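Local coordinates for disulfide oxidoreductase (Xylella fastidiosa, PDB 2REM), which probably acts as a periplasmic thiol-disulfide oxidoreductase of the DsbA type, promoting disulfide bond formation in exported proteins, at residues E136-K139 / R140-A143; R76-L79 / A80-L84; M94-A97 / I98-G102; A52-A55 / K56-F60; F172-T175 / L176-D180. All coordinates share one frame; numbering follows the deposited sequence.

Contact 1 of 5, residues E136-K139 / R140-A143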
# COMPACT_ATOMS: atom_id res chain seq x y z
N GLU A 136 -17.12 -5.49 4.39
CA GLU A 136 -16.34 -5.07 3.22
C GLU A 136 -14.89 -4.90 3.60
O GLU A 136 -13.99 -5.38 2.92
CB GLU A 136 -16.88 -3.78 2.58
CG GLU A 136 -16.12 -3.37 1.30
CD GLU A 136 -16.00 -4.49 0.27
OE1 GLU A 136 -16.90 -5.36 0.18
OE2 GLU A 136 -14.99 -4.49 -0.47
N VAL A 137 -14.68 -4.22 4.72
CA VAL A 137 -13.33 -4.03 5.23
C VAL A 137 -12.65 -5.36 5.59
O VAL A 137 -11.48 -5.56 5.27
CB VAL A 137 -13.33 -3.04 6.40
CG1 VAL A 137 -12.04 -3.16 7.23
CG2 VAL A 137 -13.50 -1.65 5.83
N GLU A 138 -13.40 -6.25 6.23
CA GLU A 138 -12.84 -7.54 6.62
C GLU A 138 -12.43 -8.31 5.36
O GLU A 138 -11.33 -8.89 5.31
CB GLU A 138 -13.85 -8.33 7.45
CG GLU A 138 -13.46 -9.77 7.73
CD GLU A 138 -12.27 -9.93 8.69
OE1 GLU A 138 -11.88 -8.94 9.34
OE2 GLU A 138 -11.74 -11.08 8.78
N LYS A 139 -13.30 -8.29 4.35
CA LYS A 139 -12.94 -8.86 3.05
C LYS A 139 -11.64 -8.31 2.46
O LYS A 139 -10.74 -9.07 2.09
CB LYS A 139 -14.10 -8.71 2.06
CG LYS A 139 -13.80 -9.28 0.70
CD LYS A 139 -14.94 -9.02 -0.24
CE LYS A 139 -14.56 -9.47 -1.64
NZ LYS A 139 -15.77 -9.46 -2.47
N ARG A 140 -11.54 -6.98 2.39
CA ARG A 140 -10.34 -6.31 1.89
C ARG A 140 -9.13 -6.59 2.78
O ARG A 140 -7.99 -6.75 2.29
CB ARG A 140 -10.58 -4.79 1.83
CG ARG A 140 -11.68 -4.46 0.87
CD ARG A 140 -11.83 -2.99 0.71
NE ARG A 140 -12.92 -2.71 -0.20
CZ ARG A 140 -13.03 -1.62 -0.94
NH1 ARG A 140 -12.12 -0.68 -0.88
NH2 ARG A 140 -14.08 -1.50 -1.74
N PHE A 141 -9.37 -6.64 4.09
CA PHE A 141 -8.32 -6.96 5.05
C PHE A 141 -7.78 -8.38 4.82
O PHE A 141 -6.56 -8.60 4.77
CB PHE A 141 -8.88 -6.80 6.48
CG PHE A 141 -7.90 -7.12 7.57
CD1 PHE A 141 -7.20 -6.10 8.20
CD2 PHE A 141 -7.72 -8.44 7.99
CE1 PHE A 141 -6.30 -6.41 9.24
CE2 PHE A 141 -6.86 -8.76 9.04
CZ PHE A 141 -6.14 -7.74 9.66
N GLN A 142 -8.67 -9.34 4.64
CA GLN A 142 -8.24 -10.69 4.30
C GLN A 142 -7.53 -10.75 2.95
O GLN A 142 -6.55 -11.46 2.79
CB GLN A 142 -9.40 -11.66 4.37
CG GLN A 142 -9.93 -11.88 5.78
CD GLN A 142 -8.84 -12.29 6.75
OE1 GLN A 142 -7.84 -12.93 6.37
NE2 GLN A 142 -9.01 -11.92 8.02
N ALA A 143 -8.00 -9.97 1.98
CA ALA A 143 -7.36 -9.97 0.66
C ALA A 143 -5.95 -9.40 0.79
O ALA A 143 -5.01 -9.93 0.21
CB ALA A 143 -8.18 -9.15 -0.32

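Contact 2 of 5, residues R76-L79 / A80-L84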
# COMPACT_ATOMS: atom_id res chain seq x y z
N ARG A 76 -6.66 -1.86 8.73
CA ARG A 76 -8.09 -1.76 8.73
C ARG A 76 -8.56 -0.30 8.60
O ARG A 76 -9.54 -0.02 7.90
CB ARG A 76 -8.64 -2.47 9.99
CG ARG A 76 -10.00 -3.06 9.81
CD ARG A 76 -10.39 -3.86 11.06
NE ARG A 76 -9.70 -5.14 11.15
CZ ARG A 76 -10.06 -6.26 10.51
NH1 ARG A 76 -9.34 -7.36 10.72
NH2 ARG A 76 -11.13 -6.29 9.68
N ALA A 77 -7.84 0.62 9.25
CA ALA A 77 -8.08 2.05 9.11
C ALA A 77 -8.01 2.45 7.64
O ALA A 77 -8.90 3.08 7.12
CB ALA A 77 -7.08 2.86 9.90
N TYR A 78 -6.91 2.10 6.99
CA TYR A 78 -6.76 2.42 5.57
C TYR A 78 -7.93 1.90 4.76
O TYR A 78 -8.51 2.62 3.96
CB TYR A 78 -5.46 1.84 5.00
CG TYR A 78 -5.43 2.08 3.51
CD1 TYR A 78 -5.15 3.35 2.99
CD2 TYR A 78 -5.73 1.03 2.61
CE1 TYR A 78 -5.18 3.59 1.61
CE2 TYR A 78 -5.75 1.25 1.23
CZ TYR A 78 -5.48 2.52 0.75
OH TYR A 78 -5.49 2.75 -0.60
N LEU A 79 -8.25 0.62 4.94
CA LEU A 79 -9.32 0.00 4.16
C LEU A 79 -10.66 0.66 4.41
O LEU A 79 -11.39 0.89 3.48
CB LEU A 79 -9.39 -1.51 4.41
CG LEU A 79 -8.08 -2.21 3.98
CD1 LEU A 79 -8.05 -3.60 4.53
CD2 LEU A 79 -7.90 -2.24 2.47
N ALA A 80 -10.99 0.92 5.68
CA ALA A 80 -12.24 1.61 6.01
C ALA A 80 -12.25 2.99 5.33
O ALA A 80 -13.23 3.38 4.72
CB ALA A 80 -12.41 1.75 7.52
N ALA A 81 -11.13 3.71 5.42
CA ALA A 81 -11.02 5.03 4.78
C ALA A 81 -11.26 4.91 3.29
O ALA A 81 -11.93 5.74 2.69
CB ALA A 81 -9.64 5.60 5.02
N ASP A 82 -10.68 3.87 2.70
CA ASP A 82 -10.82 3.67 1.26
C ASP A 82 -12.25 3.33 0.87
O ASP A 82 -12.77 3.90 -0.09
CB ASP A 82 -9.86 2.59 0.74
CG ASP A 82 -9.70 2.66 -0.77
OD1 ASP A 82 -9.76 3.77 -1.33
OD2 ASP A 82 -9.51 1.62 -1.39
N VAL A 83 -12.86 2.42 1.60
CA VAL A 83 -14.28 2.11 1.42
C VAL A 83 -15.11 3.38 1.51
O VAL A 83 -16.05 3.56 0.75
CB VAL A 83 -14.78 1.07 2.46
CG1 VAL A 83 -16.33 1.07 2.56
CG2 VAL A 83 -14.24 -0.34 2.14
N LEU A 84 -14.73 4.26 2.42
CA LEU A 84 -15.48 5.49 2.68
C LEU A 84 -15.10 6.64 1.73
O LEU A 84 -15.71 7.68 1.75
CB LEU A 84 -15.33 5.90 4.16
CG LEU A 84 -15.95 4.92 5.17
CD1 LEU A 84 -15.54 5.15 6.60
CD2 LEU A 84 -17.47 4.86 5.02
O HOH W 1 -6.44 1.03 -2.17

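Contact 3 of 5, residues M94-A97 / I98-G102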
# COMPACT_ATOMS: atom_id res chain seq x y z
N MET A 94 -2.69 11.04 7.80
CA MET A 94 -2.59 9.92 8.73
C MET A 94 -1.11 9.67 9.08
O MET A 94 -0.78 9.51 10.23
CB MET A 94 -3.28 8.65 8.22
CG MET A 94 -3.08 7.47 9.16
SD MET A 94 -3.75 7.74 10.83
CE MET A 94 -5.43 7.32 10.49
N PHE A 95 -0.24 9.59 8.08
CA PHE A 95 1.20 9.46 8.35
C PHE A 95 1.71 10.56 9.27
O PHE A 95 2.44 10.31 10.25
CB PHE A 95 1.99 9.52 7.03
CG PHE A 95 1.97 8.26 6.23
CD1 PHE A 95 2.45 7.06 6.75
CD2 PHE A 95 1.58 8.30 4.89
CE1 PHE A 95 2.49 5.92 5.97
CE2 PHE A 95 1.59 7.15 4.10
CZ PHE A 95 2.04 5.95 4.65
N GLU A 96 1.31 11.80 8.96
CA GLU A 96 1.71 12.93 9.76
C GLU A 96 1.16 12.85 11.20
O GLU A 96 1.91 13.06 12.15
CB GLU A 96 1.32 14.21 9.03
CG GLU A 96 1.14 15.41 9.89
CD GLU A 96 0.87 16.63 9.04
OE1 GLU A 96 -0.08 16.57 8.21
OE2 GLU A 96 1.62 17.62 9.19
N ALA A 97 -0.10 12.47 11.35
CA ALA A 97 -0.73 12.29 12.67
C ALA A 97 0.08 11.31 13.53
O ALA A 97 0.27 11.53 14.71
CB ALA A 97 -2.13 11.76 12.51
N ILE A 98 0.55 10.23 12.91
CA ILE A 98 1.27 9.19 13.64
C ILE A 98 2.71 9.61 13.90
O ILE A 98 3.21 9.54 15.03
CB ILE A 98 1.24 7.85 12.85
CG1 ILE A 98 -0.20 7.34 12.73
CG2 ILE A 98 2.17 6.82 13.51
CD1 ILE A 98 -0.39 6.30 11.67
N HIS A 99 3.37 10.06 12.84
CA HIS A 99 4.81 10.16 12.88
C HIS A 99 5.32 11.55 13.21
O HIS A 99 6.46 11.69 13.62
CB HIS A 99 5.42 9.65 11.57
CG HIS A 99 5.14 8.20 11.32
ND1 HIS A 99 5.84 7.19 11.95
CD2 HIS A 99 4.21 7.60 10.55
CE1 HIS A 99 5.36 6.03 11.55
NE2 HIS A 99 4.37 6.24 10.71
N GLU A 100 4.47 12.56 13.04
CA GLU A 100 4.93 13.95 13.27
C GLU A 100 4.17 14.60 14.42
O GLU A 100 4.79 15.03 15.37
CB GLU A 100 4.89 14.79 11.98
CG GLU A 100 5.23 13.99 10.71
CD GLU A 100 6.28 14.60 9.80
OE1 GLU A 100 7.28 13.89 9.49
OE2 GLU A 100 6.11 15.77 9.38
N LYS A 101 2.84 14.63 14.34
CA LYS A 101 1.99 15.28 15.34
C LYS A 101 1.85 14.46 16.61
O LYS A 101 1.63 15.02 17.70
CB LYS A 101 0.56 15.47 14.80
CG LYS A 101 0.45 16.21 13.49
CD LYS A 101 -1.03 16.41 13.11
CE LYS A 101 -1.15 17.35 11.92
NZ LYS A 101 -0.42 18.63 12.21
N GLY A 102 1.94 13.14 16.46
CA GLY A 102 1.59 12.23 17.54
C GLY A 102 0.13 12.37 17.96
O GLY A 102 -0.20 12.20 19.11

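Contact 4 of 5, residues A52-A55 / K56-F60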
# COMPACT_ATOMS: atom_id res chain seq x y z
N ALA A 52 1.66 9.54 -10.18
CA ALA A 52 1.02 10.53 -11.05
C ALA A 52 1.74 10.67 -12.38
O ALA A 52 1.15 11.12 -13.36
CB ALA A 52 0.97 11.88 -10.35
N ARG A 53 3.01 10.30 -12.42
CA ARG A 53 3.82 10.34 -13.63
C ARG A 53 3.59 9.13 -14.57
O ARG A 53 4.12 9.12 -15.68
CB ARG A 53 5.30 10.35 -13.24
CG ARG A 53 5.85 11.72 -12.87
CD ARG A 53 7.38 11.76 -12.97
NE ARG A 53 8.08 10.63 -12.35
CZ ARG A 53 8.37 10.53 -11.05
NH1 ARG A 53 7.99 11.46 -10.18
NH2 ARG A 53 9.03 9.47 -10.60
N GLN A 54 2.85 8.12 -14.13
CA GLN A 54 2.80 6.84 -14.88
C GLN A 54 1.84 6.89 -16.06
O GLN A 54 0.85 7.61 -16.01
CB GLN A 54 2.43 5.67 -13.96
CG GLN A 54 3.47 5.39 -12.88
CD GLN A 54 4.88 5.38 -13.44
OE1 GLN A 54 5.71 6.23 -13.10
NE2 GLN A 54 5.15 4.43 -14.34
N ALA A 55 2.14 6.11 -17.10
CA ALA A 55 1.22 5.94 -18.23
C ALA A 55 -0.10 5.29 -17.77
O ALA A 55 -0.20 4.77 -16.66
CB ALA A 55 1.88 5.15 -19.36
N LYS A 56 -1.11 5.33 -18.64
CA LYS A 56 -2.46 4.89 -18.26
C LYS A 56 -2.57 3.38 -18.05
O LYS A 56 -3.47 2.91 -17.36
CB LYS A 56 -3.50 5.31 -19.30
CG LYS A 56 -3.79 6.81 -19.36
CD LYS A 56 -4.35 7.20 -20.74
CE LYS A 56 -5.88 7.27 -20.78
NZ LYS A 56 -6.55 6.36 -19.80
N ASP A 57 -1.66 2.64 -18.66
CA ASP A 57 -1.62 1.19 -18.47
C ASP A 57 -1.09 0.77 -17.09
O ASP A 57 -1.13 -0.41 -16.74
CB ASP A 57 -0.85 0.50 -19.60
CG ASP A 57 0.60 0.91 -19.67
OD1 ASP A 57 1.01 1.84 -18.94
OD2 ASP A 57 1.35 0.31 -20.47
N VAL A 58 -0.58 1.72 -16.31
CA VAL A 58 -0.20 1.43 -14.91
C VAL A 58 -1.39 1.57 -13.96
O VAL A 58 -2.06 2.62 -13.92
CB VAL A 58 1.03 2.27 -14.41
CG1 VAL A 58 1.35 1.95 -12.93
CG2 VAL A 58 2.26 1.98 -15.25
N ARG A 59 -1.68 0.50 -13.22
CA ARG A 59 -2.62 0.58 -12.12
C ARG A 59 -1.82 0.58 -10.82
O ARG A 59 -1.25 -0.44 -10.43
CB ARG A 59 -3.63 -0.57 -12.14
CG ARG A 59 -4.69 -0.48 -11.05
CD ARG A 59 -5.73 -1.58 -11.18
NE ARG A 59 -5.15 -2.89 -10.89
CZ ARG A 59 -5.26 -3.97 -11.65
NH1 ARG A 59 -5.97 -3.93 -12.78
NH2 ARG A 59 -4.68 -5.11 -11.26
N PHE A 60 -1.76 1.73 -10.18
CA PHE A 60 -1.00 1.86 -8.94
C PHE A 60 -1.94 1.70 -7.76
O PHE A 60 -2.94 2.41 -7.64
CB PHE A 60 -0.28 3.21 -8.92
CG PHE A 60 0.31 3.55 -7.58
CD1 PHE A 60 1.17 2.69 -6.95
CD2 PHE A 60 -0.03 4.75 -6.96
CE1 PHE A 60 1.69 2.99 -5.70
CE2 PHE A 60 0.50 5.08 -5.71
CZ PHE A 60 1.36 4.19 -5.08
O HOH W 2 -1.46 5.28 -14.25

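Contact 5 of 5, residues F172-T175 / L176-D180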
# COMPACT_ATOMS: atom_id res chain seq x y z
N PHE A 172 14.70 4.90 -1.66
CA PHE A 172 13.44 5.22 -2.35
C PHE A 172 13.63 5.41 -3.85
O PHE A 172 12.85 4.86 -4.63
CB PHE A 172 12.81 6.46 -1.76
CG PHE A 172 12.37 6.30 -0.33
CD1 PHE A 172 12.29 7.40 0.51
CD2 PHE A 172 12.09 5.03 0.17
CE1 PHE A 172 11.90 7.26 1.83
CE2 PHE A 172 11.70 4.87 1.51
CZ PHE A 172 11.62 5.98 2.33
N GLU A 173 14.66 6.17 -4.24
CA GLU A 173 14.95 6.40 -5.66
C GLU A 173 15.28 5.12 -6.41
O GLU A 173 14.80 4.91 -7.52
CB GLU A 173 16.07 7.41 -5.85
CG GLU A 173 15.57 8.70 -6.46
CD GLU A 173 14.67 9.47 -5.52
OE1 GLU A 173 15.06 9.64 -4.34
OE2 GLU A 173 13.57 9.90 -5.96
N ASP A 174 16.12 4.29 -5.81
CA ASP A 174 16.48 2.99 -6.38
C ASP A 174 15.22 2.14 -6.52
O ASP A 174 15.00 1.46 -7.53
CB ASP A 174 17.52 2.32 -5.48
CG ASP A 174 18.05 1.02 -6.05
OD1 ASP A 174 18.18 0.05 -5.25
OD2 ASP A 174 18.35 0.96 -7.28
N THR A 175 14.41 2.16 -5.49
CA THR A 175 13.17 1.40 -5.51
C THR A 175 12.31 1.78 -6.71
O THR A 175 11.78 0.90 -7.41
CB THR A 175 12.40 1.57 -4.20
OG1 THR A 175 13.13 0.88 -3.20
CG2 THR A 175 11.02 0.94 -4.28
N LEU A 176 12.20 3.08 -6.97
CA LEU A 176 11.38 3.60 -8.07
C LEU A 176 12.02 3.32 -9.43
O LEU A 176 11.32 3.01 -10.39
CB LEU A 176 11.07 5.08 -7.87
CG LEU A 176 10.05 5.34 -6.74
CD1 LEU A 176 9.66 6.82 -6.67
CD2 LEU A 176 8.80 4.46 -6.83
N ARG A 177 13.35 3.39 -9.49
CA ARG A 177 14.10 3.09 -10.70
C ARG A 177 13.92 1.62 -11.06
O ARG A 177 13.75 1.27 -12.22
CB ARG A 177 15.58 3.39 -10.54
CG ARG A 177 15.94 4.88 -10.55
CD ARG A 177 17.46 5.04 -10.51
NE ARG A 177 17.88 5.94 -9.43
CZ ARG A 177 18.54 5.56 -8.34
NH1 ARG A 177 18.91 4.29 -8.19
NH2 ARG A 177 18.88 6.44 -7.41
N ILE A 178 13.95 0.74 -10.06
CA ILE A 178 13.82 -0.69 -10.32
C ILE A 178 12.38 -0.95 -10.76
O ILE A 178 12.13 -1.77 -11.65
CB ILE A 178 14.16 -1.54 -9.06
CG1 ILE A 178 15.64 -1.39 -8.67
CG2 ILE A 178 13.76 -3.03 -9.23
CD1 ILE A 178 15.86 -1.72 -7.19
N THR A 179 11.45 -0.26 -10.12
CA THR A 179 10.04 -0.38 -10.48
C THR A 179 9.84 0.04 -11.94
O THR A 179 9.17 -0.67 -12.70
CB THR A 179 9.15 0.48 -9.57
OG1 THR A 179 9.36 0.09 -8.22
CG2 THR A 179 7.67 0.30 -9.91
N ASP A 180 10.43 1.17 -12.32
CA ASP A 180 10.39 1.65 -13.71
C ASP A 180 10.88 0.59 -14.67
O ASP A 180 10.23 0.31 -15.68
CB ASP A 180 11.24 2.91 -13.89
CG ASP A 180 10.61 4.13 -13.29
OD1 ASP A 180 9.40 4.10 -13.02
OD2 ASP A 180 11.34 5.11 -13.10

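Contact 1 of 5, residues E136-K139 / R140-A143
Arg140 runs back along the helix to Glu136, one turn earlier, and meets both its carbonyl and its carboxylate. The path starts at Arg140 CB, which rests between the carbonyl oxygens of Glu136 and Val137. Because CG is opposite the carbonyl carbon (chi1 -63°), it leans back over the preceding turn, and Arg140 CG lies 3.2 Å from Glu136 O. The chain then stays extended, carrying CD past the carboxylate, with Arg140 CD 3.7 Å from Glu136 OE2. At NE the salt bridge forms: Arg140 NE donates to Glu136 OE2 over 2.7 Å, almost straight at 175°. The oxygen lies in the guanidinium plane and uses its anti lone pair, while the carboxylate stands nearly perpendicular to the guanidinium. Arg140 NH2 adds a weak bond to the same oxygen at 3.4 Å; Arg140 NH1 forms a long, weak ion pair with Asp82 of helix 71-83.

The Glu136-Arg140 pair is an i to i+4 salt bridge on helix 135-151, which packs against helix 71-83 in the helical part of the DsbA fold. The backbone keeps the same step, with Phe141 N donating to Val137 O over 2.6 Å.

Around the helix, Glu138 and Gln142 make a second i to i+4 pair. Their side chains lie alongside and point the same way, and Gln142 NE2 donates to Glu138 OE2 over 3.0 Å. That donor stays close to its amide plane but approaches from above the carboxylate. The other oxygen, Glu138 OE1, is held by a salt bridge to Arg76, and Gln142 OE1 accepts a hydrogen bond from Arg145 NE.

Contact 2 of 5, residues R76-L79 / A80-L84
Asp82 and Tyr78 are joined twice, through the backbone and through a water. Asp82 N donates to Tyr78 O over 2.8 Å. Farther out, water 1 lies 2.5 Å from Tyr78 OH, a short approach at the edge of the ring, and donates to Asp82 OD2 at 3.2 Å, so that the phenol and the carboxylate share a solvent molecule without bonding directly.

The remaining backbone bonds follow the same step of four residues. Val83 N to Leu79 O is nearly straight, 176° at 2.8 Å; Ala80 N to Arg76 O and Ala81 N to Ala77 O are comparable. All belong to the last turns of helix 71-83, which follows strand 58-64 and enters the helical domain that DsbA proteins carry within their thioredoxin fold.

Packing makes up the rest. Asp82 has CG opposite its backbone N (chi1 -163°), which carries the carboxylate toward the hydroxyl end of Tyr78, Asp82 CG 4.2 Å from Tyr78 OH; Asp82 CB approaches the ring obliquely, near its rim. Tyr78 itself reaches strand 58-64 at Leu62 and Pro64 and meets Phe33 edge-to-face. Small side chains hug the helix surface: Ala80 CB touches Arg76 O at 3.4 Å, and Ala81 CB fits between the carbonyl oxygens of Ala77 and Tyr78. On another face, one branch of Val83 settles on the preceding turn, with Val83 CG2 3.4 Å from Leu79 O, while its side chain also meets Glu136 and Arg140 of helix 135-151.

Contact 3 of 5, residues M94-A97 / I98-G102
Met94 and Ile98 make the apolar part of this contact. Met94 SD lies 3.8 Å from Ile98 CD1, the two chains crossing at a slant. Ile98 CG2 is the neighbour of the next residue's ring, lying 3.6 Å above the plane of the His99 imidazole and over its centre.

Among backbone bonds, Glu96 O is gripped twice: Glu100 N reaches it at 2.8 Å and Lys101 N at 2.9 Å, from opposite faces of its carbonyl plane. The second bond spans five residues and marks a wider, pi-type turn. His99 N to Phe95 O keeps the ordinary alpha-helical step, and His99 CD2 also nears Phe95 O at 3.3 Å, the oxygen lying at the edge of the imidazole.

Charge adds a loose contribution. Lys101 folds back across Glu96, where Lys101 CE is 3.6 Å from Glu96 CD, but NZ and OE2 form only a long salt bridge.

Beyond the segments, His99 NE2 bonds to Tyr35 O, and Phe95 touches Cys40 of the probable redox-active CxxC. Gly102, with positive phi, is the first residue to leave helical geometry: this is a pi-type C-terminal turn of helix 87-101, in the DsbA helical domain, facing the start of helix 38-52 of the thioredoxin domain.

Contact 4 of 5, residues A52-A55 / K56-F60
Gln54 and Val58 meet across the loop that returns the chain from helix 38-52 to strand 58-64, part of the beta-alpha-beta crossover of the thioredoxin fold that began with strand 27-33. Its tip is a type I beta turn from Ala55 to Val58.

The close-packed side lies inside the bend. Gln54 CB rests 3.7 Å from Val58 CB, and Gln54 CG touches Val58 CG1 at 4.0 Å, the two side chains passing at a slant. The Val58 side chain also packs on Val183 and Arg187 of helix 172-190 and on Val29. The turn is closed by Val58 N donating to Ala55 O over 3.1 Å, with the donor standing 51° above the carbonyl plane.

The outer side is looser. Ala55 and Lys56 are exposed, and Lys56 brings little beyond its CB near Ala55. Asp57, with CG placed between the backbone N and the carbonyl carbon (chi1 63°), turns its carboxylate back so that OD1 approaches Ala55 CB at 3.4 Å; its stronger partner is Arg187, in a salt bridge. Water 2 reinforces the turn by donating to Ala55 O at 2.8 Å and to Val58 O at 2.7 Å.

Contact 5 of 5, residues F172-T175 / L176-D180
In the opening turns of helix 172-190, the C-terminal helix of the thioredoxin fold, Thr179 binds Thr175 with both its backbone and its hydroxyl. Thr179 OG1 donates to Thr175 O over 2.7 Å and Thr179 N does so over 3.0 Å, from opposite faces of the carbonyl plane. The hydroxyl gets there because OG1 lies beside its own backbone N (chi1 -57°), turned toward the preceding turn. Thr175 OG1 is bonded in its turn to Asp171 O.

This threonine side of the helix lies on the sheet, touching Val167 and Ile159, whereas Leu176 meets Trp50 of helix 38-52 and Phe172 stacks on Phe43.

Around the helix toward solvent, Arg177 doubles back over the backbone. Its guanidinium lies above the Glu173-Asp174 peptide, with Glu173 C 3.8 Å from the plane and over its centre. From there Arg177 NH1 makes a salt bridge to Asp174 OD2 at 3.5 Å, the two chains crossing at about a right angle. The other oxygen, Asp174 OD1, accepts from His170 N and also meets Ile178 CD1 at 3.5 Å. Ile178 CG1 lies 3.1 Å from Asp174 O.

Along the chain the order is contact 4, contact 2, contact 3, contact 1, contact 5. Contacts 1 and 2 are neighbours, their centres about 10 Å apart, on helices 135-151 and 71-83, which pack against each other and exchange ion pairs. Contact 3 lies on the next helix, 87-101, about 17 Å from contact 2 between centres. Contacts 4 and 5 belong to the thioredoxin-like part and are adjacent, their centres about 15 Å apart. Contact 5 lies across the chain's centre from contacts 1 and 2. The set thus samples both the helical domain and the sheet-bearing domain, whose junction in DsbA proteins borders the CxxC site.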